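Local coordinates for protein 4-oxalmesaconate hydratase (Pseudomonas putida, PDB 5CGZ) that catalyses, as a zinc-dependent hydratase of the gallate degradation pathway, the addition of water to the enol form of oxalomesaconate, giving 4-carboxy-4-hydroxy-2-oxoadipate, at residues K181-A184 against A185-M189. Numbering follows the deposited sequence.
Sequences KKYA and AIQCM
Gln187 sets its CG over one face of the Tyr183 ring, one helical turn further along the chain, an i/i+4 side-chain pair. This CG sits 4.2 Å from the ring centroid, offset toward the rim, in a CH-pi contact. Beyond CG the glutamine chain runs on extended, and its CD comes 3.5 Å from Tyr183 CE2, the amide plane turned 32° from that of the ring. Tyr183 holds its CG anti to the backbone N (chi1 -173°), which swings the ring forward along the helix to meet residues three and four positions on. Ile186 adds an apolar contact, its CG2 coming obliquely to within 4.2 Å of Tyr183 CD1. With an alanine at Tyr183, the Gln187 side chain would probably lose the surface it lies on and be freer to turn, and Ile186 CG2 would lose its aromatic neighbour.

Three backbone bonds follow the alpha-helical i to i-4 pattern: Ala185 N to Lys181 O (2.9 Å), Ile186 N to Lys182 O (2.8 Å) and Gln187 N to Tyr183 O (3.0 Å). Gln187 N also makes a weak i to i-3 bond to Ala184 O (3.3 Å). A type I beta turn runs from Ile186 to Met189, with Met189 N bonded to Ile186 O, again i to i-3.

Both lysines reach neighbouring parts of the Rossmann-like fold: Lys181 forms a salt bridge with Glu27 of helix 13-27, and buried Lys182, its side chain about 14 Å from the zinc ion, pairs with Glu226 on strand 225-230 while its NZ also bonds to Trp16 O. Tyr183, Ile186 and Gln187 pack on Trp196 of helix 193-212, while Ala185 and Cys188 meet helix 56-74, and Ile186 also reaches Trp16 of helix 13-27.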
loop_
_atom_site.group_PDB
_atom_site.type_symbol
_atom_site.label_atom_id
_atom_site.label_comp_id
_atom_site.label_asym_id
_atom_site.label_seq_id
_atom_site.Cartn_x
_atom_site.Cartn_y
_atom_site.Cartn_z
ATOM N N LYS A 181 32.947 18.849 1.756
ATOM C CA LYS A 181 33.082 18.491 0.351
ATOM C C LYS A 181 31.730 18.559 -0.355
ATOM O O LYS A 181 31.630 19.132 -1.439
ATOM C CB LYS A 181 33.698 17.096 0.201
ATOM C CG LYS A 181 35.196 17.068 0.443
ATOM C CD LYS A 181 35.752 15.655 0.334
ATOM C CE LYS A 181 37.280 15.652 0.401
ATOM N NZ LYS A 181 37.814 14.258 0.310
ATOM N N LYS A 182 30.682 17.995 0.253
ATOM C CA LYS A 182 29.384 18.032 -0.417
ATOM C C LYS A 182 28.950 19.476 -0.631
ATOM O O LYS A 182 28.443 19.834 -1.697
ATOM C CB LYS A 182 28.294 17.281 0.359
ATOM C CG LYS A 182 26.917 17.450 -0.306
ATOM C CD LYS A 182 25.826 16.553 0.273
ATOM C CE LYS A 182 24.586 16.603 -0.635
ATOM N NZ LYS A 182 23.513 15.642 -0.226
ATOM N N TYR A 183 29.158 20.310 0.377
ATOM C CA TYR A 183 28.721 21.697 0.271
ATOM C C TYR A 183 29.549 22.488 -0.750
ATOM O O TYR A 183 29.020 23.347 -1.462
ATOM C CB TYR A 183 28.772 22.392 1.633
ATOM C CG TYR A 183 28.162 23.771 1.569
ATOM C CD1 TYR A 183 26.798 23.931 1.336
ATOM C CD2 TYR A 183 28.948 24.913 1.699
ATOM C CE1 TYR A 183 26.227 25.191 1.256
ATOM C CE2 TYR A 183 28.385 26.181 1.616
ATOM C CZ TYR A 183 27.027 26.309 1.391
ATOM O OH TYR A 183 26.466 27.555 1.310
ATOM N N ALA A 184 30.847 22.206 -0.820
ATOM C CA ALA A 184 31.683 22.836 -1.841
ATOM C C ALA A 184 31.229 22.410 -3.233
ATOM O O ALA A 184 31.195 23.220 -4.159
ATOM C CB ALA A 184 33.154 22.494 -1.625
ATOM N N ALA A 185 30.860 21.141 -3.387
ATOM C CA ALA A 185 30.324 20.682 -4.670
ATOM C C ALA A 185 28.999 21.386 -4.968
ATOM O O ALA A 185 28.730 21.794 -6.098
ATOM C CB ALA A 185 30.138 19.170 -4.667
ATOM N N ILE A 186 28.169 21.522 -3.940
ATOM C CA ILE A 186 26.891 22.212 -4.073
ATOM C C ILE A 186 27.085 23.640 -4.595
ATOM O O ILE A 186 26.315 24.125 -5.432
ATOM C CB ILE A 186 26.138 22.218 -2.718
ATOM C CG1 ILE A 186 25.316 20.932 -2.574
ATOM C CG2 ILE A 186 25.234 23.433 -2.583
ATOM C CD1 ILE A 186 24.579 20.839 -1.259
ATOM N N GLN A 187 28.132 24.306 -4.114
ATOM C CA GLN A 187 28.405 25.678 -4.528
ATOM C C GLN A 187 28.841 25.798 -5.993
ATOM O O GLN A 187 28.839 26.888 -6.549
ATOM C CB GLN A 187 29.458 26.299 -3.611
ATOM C CG GLN A 187 28.896 26.638 -2.239
ATOM C CD GLN A 187 29.894 27.330 -1.343
ATOM O OE1 GLN A 187 29.629 28.420 -0.844
ATOM N NE2 GLN A 187 31.036 26.694 -1.114
ATOM N N CYS A 188 29.195 24.682 -6.622
ATOM C CA CYS A 188 29.442 24.685 -8.061
ATOM C C CYS A 188 28.150 24.856 -8.857
ATOM O O CYS A 188 28.190 25.188 -10.036
ATOM C CB CYS A 188 30.135 23.397 -8.507
ATOM S SG CYS A 188 31.766 23.163 -7.832
ATOM N N MET A 189 27.009 24.613 -8.218
ATOM C CA MET A 189 25.719 24.775 -8.885
ATOM C C MET A 189 25.373 26.260 -8.908
ATOM O O MET A 189 24.549 26.746 -8.117
ATOM C CB MET A 189 24.614 23.967 -8.191
ATOM C CG MET A 189 24.957 22.492 -7.954
ATOM S SD MET A 189 25.167 21.523 -9.465
ATOM C CE MET A 189 26.937 21.556 -9.668
#